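Local coordinates for protein chlorella virus DNA ligase-adenylate (Chlorella virus, PDB 1FVI) that probably seals nicks in duplex DNA as an ATP-dependent ligase, working through a covalent enzyme-adenylate intermediate, at residues 151-165 with 179-191. The protein carries 1 engineered substitution. Residues are numbered along the deposited sequence; the frame is centred on the assembly and turned at random.
Sequences ERDVLSKGFEGVMIR and KEGILLKMKQFKD. With AMP (adenosine monophosphate), chain C; SO4 (sulfate ion), chain B.
Val-162 and Met-186 bond reciprocally through their backbones, as do Ile-164 and Leu-184, with Ile-164 N to Leu-184 O at 2.7 Å; the antiparallel ladder illustrates how one pair of sheet strands can serve a ligand on one face and a hydrophobic core on the other. On the core face Ile-164 CD1 rests on Met-186 CB, while Met-186 CE is pressed tightly against Val-162 CG1 (3.4 Å). Beyond the strands the buried carboxylate of Glu-151 grips the departing chain: OE2 takes Gln-188 N on its syn lone pair at 2.9 Å, and OE1 receives Phe-189 N from above the carboxylate plane. With CG anti to the backbone N (chi1 -179°) and the chain extended, Glu-151 also lays CG over one face of the Phe-189 ring, 4.1 Å from its centroid, while Leu-155 CD1 meets Phe-189 CD2.

On the AMP face Met-163, bent at chi2 and chi3, lays CG against the adenine, 3.4 Å from AMP C6, with SD beside Lys-185 CB. Lys-185 donates from NZ to AMP O1P (2.7 Å) and to a sulfate ion, probably from the crystallisation liquor. The looser part is the solvent side, where a water bridges Glu-160 OE2 and Lys-187 NZ, 4.8 Å apart. Strand 21-25 flanks 162-165, strand 9-10 borders 184-186, and helix 144-156 packs on Met-186 and Phe-189, where the chain runs into strand 190-201, between strands 232-237 and 269-275 of an antiparallel sheet.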
# COMPACT_ATOMS: atom_id res chain seq x y z
N GLU A 151 3.33 1.10 10.08
CA GLU A 151 3.38 -0.21 9.40
C GLU A 151 2.13 -1.02 9.76
O GLU A 151 1.53 -1.64 8.89
CB GLU A 151 4.65 -1.01 9.76
CG GLU A 151 4.72 -2.37 9.01
CD GLU A 151 6.07 -3.09 9.04
OE1 GLU A 151 6.09 -4.30 8.73
OE2 GLU A 151 7.11 -2.47 9.33
N ARG A 152 1.78 -1.03 11.05
CA ARG A 152 0.58 -1.71 11.54
C ARG A 152 -0.65 -1.18 10.77
O ARG A 152 -1.47 -1.94 10.25
CB ARG A 152 0.39 -1.42 13.03
CG ARG A 152 -0.97 -1.86 13.59
CD ARG A 152 -1.39 -1.03 14.80
NE ARG A 152 -1.48 0.40 14.49
CZ ARG A 152 -1.44 1.38 15.40
NH1 ARG A 152 -1.33 1.09 16.69
NH2 ARG A 152 -1.44 2.65 15.02
N ASP A 153 -0.76 0.15 10.68
CA ASP A 153 -1.88 0.79 9.97
C ASP A 153 -1.93 0.36 8.53
O ASP A 153 -2.96 -0.08 8.01
CB ASP A 153 -1.73 2.31 10.04
CG ASP A 153 -2.13 2.87 11.39
OD1 ASP A 153 -2.79 2.14 12.16
OD2 ASP A 153 -1.79 4.04 11.68
N VAL A 154 -0.79 0.51 7.88
CA VAL A 154 -0.60 0.16 6.48
C VAL A 154 -0.91 -1.32 6.21
O VAL A 154 -1.62 -1.66 5.25
CB VAL A 154 0.82 0.66 6.04
CG1 VAL A 154 1.57 -0.35 5.26
CG2 VAL A 154 0.68 1.99 5.31
N LEU A 155 -0.44 -2.20 7.08
CA LEU A 155 -0.72 -3.63 6.95
C LEU A 155 -2.21 -3.90 7.15
O LEU A 155 -2.79 -4.79 6.52
CB LEU A 155 0.06 -4.44 7.98
CG LEU A 155 1.55 -4.50 7.68
CD1 LEU A 155 2.30 -5.11 8.86
CD2 LEU A 155 1.71 -5.30 6.40
N SER A 156 -2.83 -3.13 8.03
CA SER A 156 -4.24 -3.33 8.32
C SER A 156 -5.08 -2.94 7.11
O SER A 156 -6.19 -3.44 6.94
CB SER A 156 -4.68 -2.55 9.57
OG SER A 156 -4.89 -1.18 9.29
N LYS A 157 -4.53 -2.07 6.26
CA LYS A 157 -5.25 -1.66 5.06
C LYS A 157 -4.97 -2.60 3.89
O LYS A 157 -5.52 -2.44 2.79
CB LYS A 157 -4.96 -0.19 4.72
CG LYS A 157 -5.53 0.78 5.75
CD LYS A 157 -5.03 2.19 5.50
CE LYS A 157 -5.49 3.17 6.58
NZ LYS A 157 -4.91 2.88 7.92
N GLY A 158 -4.13 -3.59 4.14
CA GLY A 158 -3.82 -4.58 3.11
C GLY A 158 -2.55 -4.38 2.31
O GLY A 158 -2.34 -5.11 1.34
N PHE A 159 -1.72 -3.42 2.69
CA PHE A 159 -0.45 -3.15 2.00
C PHE A 159 0.67 -4.07 2.51
O PHE A 159 0.54 -4.70 3.56
CB PHE A 159 -0.06 -1.68 2.14
CG PHE A 159 -1.07 -0.72 1.55
CD1 PHE A 159 -1.87 0.07 2.36
CD2 PHE A 159 -1.24 -0.64 0.17
CE1 PHE A 159 -2.84 0.92 1.82
CE2 PHE A 159 -2.20 0.21 -0.39
CZ PHE A 159 -3.00 0.99 0.44
N GLU A 160 1.78 -4.09 1.79
CA GLU A 160 2.94 -4.94 2.11
C GLU A 160 3.83 -4.50 3.27
O GLU A 160 4.47 -5.31 3.92
CB GLU A 160 3.86 -5.08 0.88
CG GLU A 160 3.27 -5.76 -0.34
CD GLU A 160 2.88 -7.20 -0.08
OE1 GLU A 160 1.68 -7.46 0.17
OE2 GLU A 160 3.78 -8.06 -0.11
N GLY A 161 3.93 -3.19 3.46
CA GLY A 161 4.79 -2.67 4.50
C GLY A 161 4.89 -1.21 4.17
O GLY A 161 3.95 -0.65 3.60
N VAL A 162 6.03 -0.58 4.46
CA VAL A 162 6.18 0.85 4.19
C VAL A 162 7.38 1.30 3.37
O VAL A 162 8.42 0.63 3.31
CB VAL A 162 6.00 1.74 5.50
CG1 VAL A 162 5.67 0.87 6.73
CG2 VAL A 162 7.19 2.64 5.76
N MET A 163 7.17 2.39 2.64
CA MET A 163 8.22 3.00 1.82
C MET A 163 8.61 4.32 2.47
O MET A 163 7.76 5.16 2.73
CB MET A 163 7.72 3.22 0.38
CG MET A 163 7.27 1.93 -0.31
SD MET A 163 8.53 0.66 -0.44
CE MET A 163 9.70 1.41 -1.61
N ILE A 164 9.91 4.47 2.73
CA ILE A 164 10.50 5.65 3.38
C ILE A 164 11.33 6.56 2.45
O ILE A 164 12.17 6.09 1.68
CB ILE A 164 11.42 5.20 4.55
CG1 ILE A 164 10.64 4.29 5.51
CG2 ILE A 164 11.94 6.42 5.30
CD1 ILE A 164 11.52 3.45 6.41
N ARG A 165 11.11 7.87 2.57
CA ARG A 165 11.84 8.84 1.76
C ARG A 165 12.28 10.07 2.54
O ARG A 165 11.53 10.60 3.38
CB ARG A 165 10.98 9.33 0.59
CG ARG A 165 10.51 8.27 -0.39
CD ARG A 165 10.53 8.82 -1.80
NE ARG A 165 9.52 8.22 -2.66
CZ ARG A 165 9.40 8.47 -3.97
NH1 ARG A 165 10.24 9.29 -4.59
NH2 ARG A 165 8.38 7.97 -4.65
N LYS A 179 22.42 4.66 2.78
CA LYS A 179 23.00 5.94 3.20
C LYS A 179 22.33 7.13 2.54
O LYS A 179 22.15 8.17 3.17
CB LYS A 179 24.50 5.99 2.89
CG LYS A 179 25.36 5.02 3.68
CD LYS A 179 26.81 5.10 3.19
CE LYS A 179 27.68 3.97 3.72
NZ LYS A 179 29.04 4.03 3.12
N GLU A 180 21.98 7.00 1.27
CA GLU A 180 21.30 8.09 0.56
C GLU A 180 19.93 8.36 1.19
O GLU A 180 19.48 9.51 1.23
CB GLU A 180 21.12 7.74 -0.92
CG GLU A 180 22.35 8.03 -1.76
CD GLU A 180 22.29 7.39 -3.14
OE1 GLU A 180 21.42 6.54 -3.39
OE2 GLU A 180 23.15 7.73 -3.98
N GLY A 181 19.29 7.30 1.67
CA GLY A 181 17.98 7.42 2.28
C GLY A 181 16.96 8.10 1.37
O GLY A 181 16.05 8.76 1.87
N ILE A 182 17.09 7.90 0.06
CA ILE A 182 16.18 8.52 -0.91
C ILE A 182 14.89 7.74 -0.99
O ILE A 182 13.80 8.32 -0.95
CB ILE A 182 16.84 8.62 -2.34
CG1 ILE A 182 18.02 9.61 -2.32
CG2 ILE A 182 15.83 9.05 -3.39
CD1 ILE A 182 18.86 9.54 -3.56
N LEU A 183 15.02 6.43 -1.04
CA LEU A 183 13.85 5.54 -1.10
C LEU A 183 14.25 4.26 -0.41
O LEU A 183 15.20 3.60 -0.84
CB LEU A 183 13.45 5.26 -2.56
CG LEU A 183 11.98 4.99 -2.92
CD1 LEU A 183 11.91 3.71 -3.73
CD2 LEU A 183 11.02 5.00 -1.69
N LEU A 184 13.52 3.92 0.65
CA LEU A 184 13.79 2.71 1.43
C LEU A 184 12.53 1.88 1.66
O LEU A 184 11.44 2.42 1.86
CB LEU A 184 14.39 3.09 2.80
CG LEU A 184 15.56 4.07 2.94
CD1 LEU A 184 15.83 4.30 4.42
CD2 LEU A 184 16.81 3.55 2.23
N LYS A 185 12.69 0.56 1.62
CA LYS A 185 11.56 -0.32 1.88
C LYS A 185 11.71 -0.98 3.25
O LYS A 185 12.80 -1.41 3.65
CB LYS A 185 11.31 -1.33 0.74
CG LYS A 185 12.48 -2.08 0.20
CD LYS A 185 12.07 -2.81 -1.07
CE LYS A 185 13.07 -3.85 -1.49
NZ LYS A 185 12.57 -4.68 -2.62
N MET A 186 10.60 -0.98 3.98
CA MET A 186 10.58 -1.51 5.33
C MET A 186 9.47 -2.51 5.61
O MET A 186 8.31 -2.25 5.37
CB MET A 186 10.47 -0.34 6.31
CG MET A 186 10.23 -0.78 7.74
SD MET A 186 10.02 0.58 8.86
CE MET A 186 8.33 0.67 8.90
N LYS A 187 9.88 -3.66 6.10
CA LYS A 187 8.96 -4.72 6.48
C LYS A 187 9.52 -5.22 7.81
O LYS A 187 10.30 -6.16 7.87
CB LYS A 187 8.91 -5.81 5.39
CG LYS A 187 8.23 -5.34 4.09
CD LYS A 187 8.48 -6.28 2.93
CE LYS A 187 7.79 -7.61 3.10
NZ LYS A 187 8.08 -8.53 1.96
N GLN A 188 9.21 -4.47 8.86
CA GLN A 188 9.70 -4.77 10.19
C GLN A 188 8.83 -5.73 10.99
O GLN A 188 9.30 -6.30 11.97
CB GLN A 188 9.93 -3.48 10.97
CG GLN A 188 11.05 -2.59 10.41
CD GLN A 188 12.45 -3.13 10.69
OE1 GLN A 188 12.83 -3.34 11.84
NE2 GLN A 188 13.23 -3.31 9.65
N PHE A 189 7.57 -5.92 10.57
CA PHE A 189 6.67 -6.84 11.29
C PHE A 189 6.98 -8.28 10.93
O PHE A 189 7.39 -8.58 9.81
CB PHE A 189 5.19 -6.52 11.05
CG PHE A 189 4.67 -5.39 11.89
CD1 PHE A 189 5.47 -4.29 12.18
CD2 PHE A 189 3.35 -5.38 12.31
CE1 PHE A 189 4.96 -3.21 12.89
CE2 PHE A 189 2.82 -4.28 13.03
CZ PHE A 189 3.63 -3.20 13.31
N LYS A 190 6.74 -9.16 11.90
CA LYS A 190 7.01 -10.60 11.80
C LYS A 190 5.73 -11.37 11.51
O LYS A 190 4.66 -10.97 11.96
CB LYS A 190 7.58 -11.05 13.15
CG LYS A 190 8.40 -12.32 13.16
CD LYS A 190 9.06 -12.46 14.53
CE LYS A 190 10.12 -13.56 14.59
NZ LYS A 190 9.53 -14.92 14.64
N ASP A 191 5.86 -12.46 10.77
CA ASP A 191 4.74 -13.33 10.43
C ASP A 191 4.57 -14.44 11.45
O ASP A 191 5.53 -15.14 11.79
CB ASP A 191 4.98 -13.99 9.08
CG ASP A 191 4.79 -13.05 7.94
OD1 ASP A 191 3.67 -12.51 7.78
OD2 ASP A 191 5.77 -12.84 7.20
P AMP C . 8.85 -5.09 -2.14
O1P AMP C . 10.15 -5.66 -1.79
O3P AMP C . 8.34 -6.19 -3.15
O5' AMP C . 9.03 -3.90 -3.03
C5' AMP C . 7.82 -3.23 -3.66
C4' AMP C . 8.13 -2.59 -4.99
O4' AMP C . 7.06 -1.67 -5.25
C3' AMP C . 9.43 -1.75 -5.00
O3' AMP C . 10.18 -1.84 -6.21
C2' AMP C . 8.97 -0.34 -4.86
O2' AMP C . 9.86 0.54 -5.54
C1' AMP C . 7.53 -0.35 -5.38
N9 AMP C . 6.68 0.51 -4.58
C8 AMP C . 5.47 0.13 -4.04
N7 AMP C . 4.94 1.11 -3.37
C5 AMP C . 5.80 2.20 -3.46
C6 AMP C . 5.77 3.50 -2.96
N6 AMP C . 4.75 3.97 -2.20
N1 AMP C . 6.81 4.29 -3.26
C2 AMP C . 7.80 3.83 -4.00
N3 AMP C . 7.97 2.62 -4.54
C4 AMP C . 6.92 1.80 -4.25
S SO4 B . 12.46 -4.52 -6.19
O1 SO4 B . 13.42 -4.56 -7.29
O2 SO4 B . 12.90 -3.54 -5.14
O3 SO4 B . 12.27 -5.91 -5.52
O4 SO4 B . 11.08 -4.15 -6.74
O HOH W 1 6.15 -7.43 -0.17